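ADP-ribosylating toxin CARDS (Mycoplasma pneumoniae, PDB 4TLV) transfers the ADP-ribosyl group from NAD+ to target proteins and causes vacuole formation in mammalian cells, acting as the main virulence factor of this bacterium. Local coordinates at residues 163-168 with 428-433; 263-268 with 434-439; 11-16 with 61-66. All blocks are in the same frame, centred on the assembly; numbering follows the deposited sequence.

Two of these contacts join the transferase domain, or its linker, to D2; the third packs within the transferase domain. From the N terminus, contact 3 comes first: it closes a loop of 44 residues inside the ADP-ribosyltransferase domain, packing strand 9-14 on the turn 61-66. Contact 1 then opens at 163-168, in the same domain, and contact 2 at 263-268, between that domain and D2. Their partners, 428-433 and 434-439, follow each other directly at the end of D2, so the two contacts cross along the chain. Segment 61-66 also touches both of the other contacts: Trp66 packs against Pro165, Gln430 and Thr433 of contact 1, and Arg61 donates to the carbonyl of Met434 in contact 2.

Contact 1: residues 163-168 with 428-433; sequences HHPAGR and HAQFVT. With ACT (acetate ion), chain M.
Acetate oxygen OXT is gripped twice by His163, from its backbone N at 3.1 Å in a nearly straight bond (174°) and from its ring ND1 at 2.8 Å. The other acetate oxygen, O, accepts from Ala429 N at 2.9 Å, and the ion thus bridges the two segments. OXT lies in the plane of the His163 ring, and the ring reaches it because CG sits between the backbone N and the carbonyl carbon (chi1 78°), folding ND1 back toward its own N-H. Beside the ion the edge of the same ring points at the face of His428 in an offset edge-to-face pair, planes at 72° and centroids 5.7 Å apart. His428 NE2 is held by Glu424 O. Pro165 and Gln430 run alongside each other in opposite senses, CG of the proline lying 3.7 Å from NE2 of the glutamine, whose amide is bonded to Glu271 O and Glu273 N of the KELED trafficking motif. His163 NE2 meets the Glu273 carboxylate. With carboxylate oxygens at both its nitrogens, His163 is probably protonated here, and the acetate, probably from the crystallisation liquor, suggests a spot at the transferase-D2 boundary that can accept a small anion.

Contact 2: residues 263-268 with 434-439; sequences PQYASS and MRAAST. With SO4 (sulfate ion), chain H.
Tyr265 carries this contact almost alone, its phenol reaching across to the backbone of Ala437 and the methyl of Ala436. Its CG stands anti to the carbonyl carbon, beside the backbone N (chi1 -60°), and this first torsion swings the ring out of the 263-268 loop, so that the hydroxyl, rather than the CB, comes close to the other segment. Tyr265 OH donates to Ala437 O at 2.8 Å. The bond lies in the carbonyl plane and uses a lone pair, with a C=O...donor angle of 141°, and Ala437 O lies in turn in the plane of the ring, near its edge, 3.3 Å from Tyr265 CE1. The same edge receives Ala436, whose CB is 3.8 Å from Tyr265 CD1. One oxygen and one methyl therefore share one rim of the ring, while Tyr265 OH also approaches Ser438 CA at 3.6 Å. One ring face is touched by Gln264, whose CG lies opposite the backbone N (chi1 177°) and stands 3.6 Å above the plane of the Tyr265 ring, offset toward the rim. Ser267 OG donates a hydrogen bond to sulfate O2 at 2.6 Å; the ion, probably from the crystallisation liquor, is also bonded to Lys253. The loop after strand 214-219 joins the two segments a second time: Gly223 pairs with the backbone of Ala266 and Glu222 with that of Ala436. The linker from transferase to D2, whose Ala266 rests on strand 214-219, thus meets the chain from D2 toward D3, whose Arg435 and Ser438 lie on Phe316 of strand 315-317.

Contact 3: residues 11-16 with 61-66; sequences YRVDLR and RFFGSW
The Phe62 ring meets Val13 CB edge-on and takes the CB of its neighbour Phe63 over the centre of one face, 4.1 Å above the plane. Val13 CB lies 3.8 Å from Phe62 CE1 and its CG1 is 3.9 Å from Phe62 CZ, the two side chains crossing obliquely. The valine holds CG1 anti to its backbone N (chi1 173°), which also sets that methyl 4.4 Å from Phe63 CD1, so one branch meets both rings. Phe62 and Phe63 are carried by a short 3-10 turn, which Ser65 ties down: its OG donates to Phe62 O at 2.8 Å, in the carbonyl plane, and its backbone N binds the same oxygen. Behind the strand, turned from the phenylalanines, Arg12 makes a side-on salt bridge to Asp14, NE (3.1 Å) and NH2 both reaching OD2, while NH1 bonds to Ser51 O. Phe63 and Val13 also touch Ala78 of the neighbouring strand 76-84. This is the hydrophobic packing of the first, outermost strand onto the turn after helix 56-60 in a pertussis toxin S1-family transferase domain, where the pair Tyr11-Arg12 resembles one that takes part in NAD+ binding in related toxins, consistent with a similar role here.

Contact 1: residues 163-168 with 428-433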
loop_
_atom_site.group_PDB
_atom_site.type_symbol
_atom_site.label_atom_id
_atom_site.label_comp_id
_atom_site.label_asym_id
_atom_site.label_seq_id
_atom_site.Cartn_x
_atom_site.Cartn_y
_atom_site.Cartn_z
ATOM N N HIS A 163 -8.774 -11.572 25.246
ATOM C CA HIS A 163 -9.602 -12.649 24.714
ATOM C C HIS A 163 -9.083 -13.036 23.338
ATOM O O HIS A 163 -8.385 -12.255 22.687
ATOM C CB HIS A 163 -11.082 -12.260 24.659
ATOM C CG HIS A 163 -11.436 -11.369 23.505
ATOM N ND1 HIS A 163 -11.224 -10.006 23.522
ATOM C CD2 HIS A 163 -12.009 -11.646 22.310
ATOM C CE1 HIS A 163 -11.646 -9.483 22.382
ATOM N NE2 HIS A 163 -12.124 -10.457 21.629
ATOM N N HIS A 164 -9.392 -14.252 22.914
ATOM C CA HIS A 164 -8.867 -14.792 21.658
ATOM C C HIS A 164 -9.937 -14.735 20.568
ATOM O O HIS A 164 -10.849 -15.550 20.560
ATOM C CB HIS A 164 -8.438 -16.240 21.870
ATOM C CG HIS A 164 -7.447 -16.415 22.975
ATOM N ND1 HIS A 164 -7.297 -17.604 23.657
ATOM C CD2 HIS A 164 -6.562 -15.551 23.524
ATOM C CE1 HIS A 164 -6.354 -17.469 24.573
ATOM N NE2 HIS A 164 -5.893 -16.232 24.517
ATOM N N PRO A 165 -9.846 -13.759 19.652
ATOM C CA PRO A 165 -10.928 -13.618 18.669
ATOM C C PRO A 165 -11.048 -14.872 17.791
ATOM O O PRO A 165 -10.058 -15.321 17.207
ATOM C CB PRO A 165 -10.504 -12.382 17.847
ATOM C CG PRO A 165 -9.522 -11.630 18.770
ATOM C CD PRO A 165 -8.794 -12.740 19.480
ATOM N N ALA A 166 -12.257 -15.425 17.710
ATOM C CA ALA A 166 -12.498 -16.673 16.989
ATOM C C ALA A 166 -11.525 -17.779 17.381
ATOM O O ALA A 166 -11.172 -18.624 16.562
ATOM C CB ALA A 166 -12.465 -16.430 15.469
ATOM N N GLY A 167 -11.059 -17.760 18.627
ATOM C CA GLY A 167 -10.184 -18.815 19.112
ATOM C C GLY A 167 -8.721 -18.695 18.713
ATOM O O GLY A 167 -7.955 -19.655 18.857
ATOM N N ARG A 168 -8.327 -17.532 18.195
ATOM C CA ARG A 168 -6.928 -17.289 17.832
ATOM C C ARG A 168 -6.315 -16.253 18.766
ATOM O O ARG A 168 -7.008 -15.362 19.243
ATOM C CB ARG A 168 -6.803 -16.830 16.375
ATOM C CG ARG A 168 -6.981 -17.966 15.365
ATOM C CD ARG A 168 -5.667 -18.625 15.070
ATOM N NE ARG A 168 -5.794 -19.719 14.114
ATOM C CZ ARG A 168 -4.769 -20.370 13.581
ATOM N NH1 ARG A 168 -3.518 -20.023 13.880
ATOM N NH2 ARG A 168 -5.000 -21.363 12.731
ATOM N N HIS A 428 -9.286 -2.929 22.637
ATOM C CA HIS A 428 -9.118 -4.372 22.492
ATOM C C HIS A 428 -7.881 -4.717 21.673
ATOM O O HIS A 428 -7.403 -3.904 20.884
ATOM C CB HIS A 428 -10.393 -5.035 22.001
ATOM C CG HIS A 428 -11.467 -5.064 23.052
ATOM N ND1 HIS A 428 -12.717 -5.587 23.046
ATOM C CD2 HIS A 428 -11.293 -4.499 24.298
ATOM C CE1 HIS A 428 -13.271 -5.323 24.279
ATOM N NE2 HIS A 428 -12.392 -4.667 25.015
ATOM N N ALA A 429 -7.343 -5.910 21.899
ATOM C CA ALA A 429 -5.971 -6.209 21.498
ATOM C C ALA A 429 -5.757 -6.143 19.987
ATOM O O ALA A 429 -4.669 -5.789 19.522
ATOM C CB ALA A 429 -5.549 -7.591 22.030
ATOM N N GLN A 430 -6.781 -6.493 19.211
ATOM C CA GLN A 430 -6.561 -6.579 17.763
ATOM C C GLN A 430 -6.368 -5.212 17.111
ATOM O O GLN A 430 -5.836 -5.121 16.012
ATOM C CB GLN A 430 -7.656 -7.385 17.052
ATOM C CG GLN A 430 -8.985 -6.668 16.931
ATOM C CD GLN A 430 -9.993 -7.532 16.222
ATOM O OE1 GLN A 430 -10.448 -7.080 15.062
ATOM N NE2 GLN A 430 -10.341 -8.620 16.704
ATOM N N PHE A 431 -6.753 -4.140 17.793
ATOM C CA PHE A 431 -6.516 -2.830 17.206
ATOM C C PHE A 431 -5.049 -2.615 16.840
ATOM O O PHE A 431 -4.735 -2.043 15.793
ATOM C CB PHE A 431 -6.991 -1.665 18.087
ATOM C CG PHE A 431 -6.774 -0.339 17.431
ATOM C CD1 PHE A 431 -7.534 0.023 16.339
ATOM C CD2 PHE A 431 -5.764 0.512 17.850
ATOM C CE1 PHE A 431 -7.312 1.241 15.692
ATOM C CE2 PHE A 431 -5.558 1.719 17.216
ATOM C CZ PHE A 431 -6.332 2.074 16.130
ATOM N N VAL A 432 -4.137 -3.085 17.691
ATOM C CA VAL A 432 -2.720 -2.836 17.467
ATOM C C VAL A 432 -2.052 -3.884 16.568
ATOM O O VAL A 432 -0.850 -4.144 16.678
ATOM C CB VAL A 432 -1.958 -2.652 18.800
ATOM C CG1 VAL A 432 -2.537 -1.443 19.555
ATOM C CG2 VAL A 432 -2.039 -3.915 19.645
ATOM N N THR A 433 -2.847 -4.449 15.656
ATOM C CA THR A 433 -2.371 -5.346 14.619
ATOM C C THR A 433 -2.954 -4.872 13.284
ATOM O O THR A 433 -3.940 -4.167 13.261
ATOM C CB THR A 433 -2.823 -6.798 14.871
ATOM O OG1 THR A 433 -4.242 -6.879 14.769
ATOM C CG2 THR A 433 -2.394 -7.256 16.284
HETATM C C ACT M . -8.913 -7.716 25.016
HETATM O O ACT M . -8.753 -7.632 23.774
HETATM O OXT ACT M . -9.671 -8.624 25.429
HETATM C CH3 ACT M . -8.228 -6.780 25.966
#

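Contact 2: residues 263-268 with 434-439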
loop_
_atom_site.group_PDB
_atom_site.type_symbol
_atom_site.label_atom_id
_atom_site.label_comp_id
_atom_site.label_asym_id
_atom_site.label_seq_id
_atom_site.Cartn_x
_atom_site.Cartn_y
_atom_site.Cartn_z
ATOM N N PRO A 263 -10.414 -15.778 -3.317
ATOM C CA PRO A 263 -11.221 -14.787 -2.586
ATOM C C PRO A 263 -10.410 -13.545 -2.225
ATOM O O PRO A 263 -9.200 -13.630 -2.051
ATOM C CB PRO A 263 -11.593 -15.533 -1.299
ATOM C CG PRO A 263 -10.419 -16.447 -1.066
ATOM C CD PRO A 263 -9.969 -16.882 -2.446
ATOM N N GLN A 264 -11.092 -12.418 -2.073
ATOM C CA GLN A 264 -10.441 -11.182 -1.640
ATOM C C GLN A 264 -9.902 -11.303 -0.208
ATOM O O GLN A 264 -8.841 -10.766 0.106
ATOM C CB GLN A 264 -11.437 -10.033 -1.695
ATOM C CG GLN A 264 -10.871 -8.730 -1.185
ATOM C CD GLN A 264 -11.285 -7.564 -2.046
ATOM O OE1 GLN A 264 -12.454 -7.155 -2.050
ATOM N NE2 GLN A 264 -10.332 -7.024 -2.797
ATOM N N TYR A 265 -10.644 -11.989 0.657
ATOM C CA TYR A 265 -10.230 -12.141 2.062
ATOM C C TYR A 265 -9.997 -13.594 2.441
ATOM O O TYR A 265 -10.618 -14.487 1.881
ATOM C CB TYR A 265 -11.273 -11.515 3.001
ATOM C CG TYR A 265 -11.442 -10.054 2.731
ATOM C CD1 TYR A 265 -10.434 -9.158 3.044
ATOM C CD2 TYR A 265 -12.594 -9.564 2.138
ATOM C CE1 TYR A 265 -10.563 -7.810 2.769
ATOM C CE2 TYR A 265 -12.736 -8.205 1.864
ATOM C CZ TYR A 265 -11.713 -7.337 2.184
ATOM O OH TYR A 265 -11.836 -5.985 1.924
ATOM N N ALA A 266 -9.108 -13.819 3.409
ATOM C CA ALA A 266 -8.887 -15.152 3.971
ATOM C C ALA A 266 -9.955 -15.480 5.036
ATOM O O ALA A 266 -10.659 -14.574 5.505
ATOM C CB ALA A 266 -7.487 -15.226 4.572
ATOM N N SER A 267 -10.081 -16.765 5.405
ATOM C CA SER A 267 -11.063 -17.215 6.409
ATOM C C SER A 267 -10.969 -16.431 7.711
ATOM O O SER A 267 -11.979 -16.217 8.390
ATOM C CB SER A 267 -10.860 -18.704 6.758
ATOM O OG SER A 267 -11.041 -19.542 5.630
ATOM N N SER A 268 -9.751 -16.016 8.051
ATOM C CA SER A 268 -9.481 -15.330 9.315
ATOM C C SER A 268 -10.159 -13.975 9.397
ATOM O O SER A 268 -10.108 -13.306 10.440
ATOM C CB SER A 268 -7.962 -15.170 9.531
ATOM O OG SER A 268 -7.398 -14.414 8.459
ATOM N N MET A 434 -2.350 -5.270 12.175
ATOM C CA MET A 434 -2.765 -4.758 10.876
ATOM C C MET A 434 -3.704 -5.729 10.162
ATOM O O MET A 434 -3.294 -6.806 9.746
ATOM C CB MET A 434 -1.522 -4.447 10.021
ATOM C CG MET A 434 -0.762 -3.223 10.487
ATOM S SD MET A 434 0.848 -3.098 9.699
ATOM C CE MET A 434 1.839 -4.004 10.837
ATOM N N ARG A 435 -4.965 -5.329 10.016
ATOM C CA ARG A 435 -5.989 -6.186 9.429
ATOM C C ARG A 435 -6.035 -5.946 7.920
ATOM O O ARG A 435 -5.480 -4.964 7.421
ATOM C CB ARG A 435 -7.365 -5.878 10.030
ATOM C CG ARG A 435 -7.964 -4.524 9.605
ATOM C CD ARG A 435 -9.507 -4.448 9.879
ATOM N NE ARG A 435 -9.802 -4.635 11.306
ATOM C CZ ARG A 435 -11.015 -4.567 11.854
ATOM N NH1 ARG A 435 -12.067 -4.288 11.102
ATOM N NH2 ARG A 435 -11.162 -4.752 13.171
ATOM N N ALA A 436 -6.690 -6.848 7.199
ATOM C CA ALA A 436 -6.849 -6.684 5.759
ATOM C C ALA A 436 -7.567 -5.364 5.444
ATOM O O ALA A 436 -8.423 -4.911 6.197
ATOM C CB ALA A 436 -7.602 -7.892 5.154
ATOM N N ALA A 437 -7.199 -4.752 4.327
ATOM C CA ALA A 437 -7.737 -3.462 3.931
ATOM C C ALA A 437 -9.123 -3.596 3.314
ATOM O O ALA A 437 -9.480 -4.655 2.815
ATOM C CB ALA A 437 -6.784 -2.799 2.940
ATOM N N SER A 438 -9.895 -2.515 3.339
ATOM C CA SER A 438 -11.268 -2.553 2.824
ATOM C C SER A 438 -11.477 -1.673 1.596
ATOM O O SER A 438 -12.455 -1.853 0.869
ATOM C CB SER A 438 -12.268 -2.166 3.910
ATOM O OG SER A 438 -12.175 -0.785 4.194
ATOM N N THR A 439 -10.573 -0.720 1.381
ATOM C CA THR A 439 -10.567 0.069 0.146
ATOM C C THR A 439 -9.161 0.198 -0.407
ATOM O O THR A 439 -8.171 0.106 0.332
ATOM C CB THR A 439 -11.173 1.478 0.320
ATOM O OG1 THR A 439 -10.340 2.274 1.180
ATOM C CG2 THR A 439 -12.629 1.384 0.860
HETATM S S SO4 H . -11.169 -22.649 7.579
HETATM O O1 SO4 H . -9.738 -22.923 7.551
HETATM O O2 SO4 H . -11.573 -22.046 6.310
HETATM O O3 SO4 H . -11.463 -21.762 8.703
HETATM O O4 SO4 H . -11.897 -23.905 7.754
#

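Contact 3: residues 11-16 with 61-66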
loop_
_atom_site.group_PDB
_atom_site.type_symbol
_atom_site.label_atom_id
_atom_site.label_comp_id
_atom_site.label_asym_id
_atom_site.label_seq_id
_atom_site.Cartn_x
_atom_site.Cartn_y
_atom_site.Cartn_z
ATOM N N TYR A 11 13.764 -5.013 2.398
ATOM C CA TYR A 11 13.826 -5.776 3.659
ATOM C C TYR A 11 13.226 -7.148 3.495
ATOM O O TYR A 11 12.280 -7.338 2.725
ATOM C CB TYR A 11 13.055 -5.042 4.765
ATOM C CG TYR A 11 13.627 -3.681 4.969
ATOM C CD1 TYR A 11 14.673 -3.487 5.858
ATOM C CD2 TYR A 11 13.169 -2.593 4.224
ATOM C CE1 TYR A 11 15.241 -2.247 6.020
ATOM C CE2 TYR A 11 13.753 -1.338 4.377
ATOM C CZ TYR A 11 14.789 -1.184 5.282
ATOM O OH TYR A 11 15.380 0.049 5.464
ATOM N N ARG A 12 13.736 -8.094 4.268
ATOM C CA ARG A 12 13.254 -9.459 4.177
ATOM C C ARG A 12 13.427 -10.148 5.523
ATOM O O ARG A 12 14.505 -10.084 6.126
ATOM C CB ARG A 12 14.058 -10.224 3.122
ATOM C CG ARG A 12 13.567 -11.674 2.906
ATOM C CD ARG A 12 14.527 -12.438 1.977
ATOM N NE ARG A 12 14.312 -13.882 2.078
ATOM C CZ ARG A 12 13.369 -14.548 1.424
ATOM N NH1 ARG A 12 12.534 -13.912 0.601
ATOM N NH2 ARG A 12 13.250 -15.860 1.606
ATOM N N VAL A 13 12.366 -10.798 5.989
ATOM C CA VAL A 13 12.435 -11.593 7.214
ATOM C C VAL A 13 12.711 -13.039 6.810
ATOM O O VAL A 13 12.040 -13.589 5.932
ATOM C CB VAL A 13 11.104 -11.498 8.017
ATOM C CG1 VAL A 13 11.104 -12.464 9.230
ATOM C CG2 VAL A 13 10.840 -10.051 8.458
ATOM N N ASP A 14 13.706 -13.656 7.438
ATOM C CA ASP A 14 14.131 -14.990 7.060
ATOM C C ASP A 14 14.578 -15.690 8.341
ATOM O O ASP A 14 15.148 -15.060 9.216
ATOM C CB ASP A 14 15.301 -14.877 6.072
ATOM C CG ASP A 14 15.502 -16.124 5.246
ATOM O OD1 ASP A 14 15.827 -17.180 5.826
ATOM O OD2 ASP A 14 15.368 -16.044 4.004
ATOM N N LEU A 15 14.309 -16.984 8.460
ATOM C CA LEU A 15 14.679 -17.702 9.680
ATOM C C LEU A 15 16.171 -18.050 9.731
ATOM O O LEU A 15 16.704 -18.358 10.795
ATOM C CB LEU A 15 13.802 -18.947 9.866
ATOM C CG LEU A 15 12.482 -18.637 10.593
ATOM C CD1 LEU A 15 11.599 -17.729 9.769
ATOM C CD2 LEU A 15 11.732 -19.909 10.973
ATOM N N ARG A 16 16.854 -17.977 8.592
ATOM C CA ARG A 16 18.293 -18.227 8.573
ATOM C C ARG A 16 19.046 -17.119 9.307
ATOM O O ARG A 16 18.700 -15.941 9.205
ATOM C CB ARG A 16 18.804 -18.359 7.145
ATOM C CG ARG A 16 18.176 -19.506 6.378
ATOM C CD ARG A 16 18.750 -19.597 4.979
ATOM N NE ARG A 16 17.993 -20.532 4.153
ATOM C CZ ARG A 16 18.313 -21.813 3.994
ATOM N NH1 ARG A 16 19.385 -22.309 4.601
ATOM N NH2 ARG A 16 17.565 -22.597 3.225
ATOM N N ARG A 61 4.973 -8.282 8.403
ATOM C CA ARG A 61 3.543 -8.527 8.664
ATOM C C ARG A 61 3.172 -10.014 8.787
ATOM O O ARG A 61 2.439 -10.404 9.717
ATOM C CB ARG A 61 2.659 -7.826 7.624
ATOM C CG ARG A 61 1.131 -8.066 7.780
ATOM C CD ARG A 61 0.612 -7.760 9.188
ATOM N NE ARG A 61 -0.802 -8.122 9.283
ATOM C CZ ARG A 61 -1.243 -9.363 9.497
ATOM N NH1 ARG A 61 -0.374 -10.352 9.664
ATOM N NH2 ARG A 61 -2.558 -9.614 9.546
ATOM N N PHE A 62 3.658 -10.855 7.872
ATOM C CA PHE A 62 3.260 -12.276 7.892
ATOM C C PHE A 62 3.671 -12.894 9.220
ATOM O O PHE A 62 3.028 -13.816 9.719
ATOM C CB PHE A 62 3.905 -13.080 6.742
ATOM C CG PHE A 62 5.356 -13.429 6.985
ATOM C CD1 PHE A 62 6.365 -12.516 6.690
ATOM C CD2 PHE A 62 5.711 -14.654 7.537
ATOM C CE1 PHE A 62 7.707 -12.813 6.932
ATOM C CE2 PHE A 62 7.066 -14.963 7.786
ATOM C CZ PHE A 62 8.059 -14.039 7.475
ATOM N N PHE A 63 4.754 -12.372 9.778
ATOM C CA PHE A 63 5.367 -12.942 10.967
ATOM C C PHE A 63 4.513 -12.691 12.225
ATOM O O PHE A 63 4.710 -13.339 13.259
ATOM C CB PHE A 63 6.793 -12.374 11.112
ATOM C CG PHE A 63 7.670 -13.153 12.050
ATOM C CD1 PHE A 63 8.042 -14.452 11.754
ATOM C CD2 PHE A 63 8.147 -12.572 13.213
ATOM C CE1 PHE A 63 8.867 -15.165 12.610
ATOM C CE2 PHE A 63 8.965 -13.279 14.072
ATOM C CZ PHE A 63 9.324 -14.580 13.767
ATOM N N GLY A 64 3.557 -11.769 12.129
ATOM C CA GLY A 64 2.598 -11.541 13.199
ATOM C C GLY A 64 1.315 -12.367 13.127
ATOM O O GLY A 64 0.317 -12.007 13.765
ATOM N N SER A 65 1.308 -13.451 12.342
ATOM C CA SER A 65 0.133 -14.327 12.262
ATOM C C SER A 65 -0.265 -14.823 13.649
ATOM O O SER A 65 0.603 -15.137 14.463
ATOM C CB SER A 65 0.431 -15.558 11.409
ATOM O OG SER A 65 0.611 -15.208 10.052
ATOM N N TRP A 66 -1.566 -14.933 13.894
ATOM C CA TRP A 66 -2.060 -15.264 15.221
ATOM C C TRP A 66 -1.999 -16.770 15.482
ATOM O O TRP A 66 -2.085 -17.572 14.560
ATOM C CB TRP A 66 -3.495 -14.771 15.391
ATOM C CG TRP A 66 -3.669 -13.277 15.300
ATOM C CD1 TRP A 66 -2.702 -12.326 15.059
ATOM C CD2 TRP A 66 -4.897 -12.573 15.459
ATOM N NE1 TRP A 66 -3.275 -11.072 15.069
ATOM C CE2 TRP A 66 -4.615 -11.199 15.304
ATOM C CE3 TRP A 66 -6.217 -12.976 15.710
ATOM C CZ2 TRP A 66 -5.613 -10.223 15.396
ATOM C CZ3 TRP A 66 -7.201 -12.006 15.802
ATOM C CH2 TRP A 66 -6.889 -10.644 15.643
#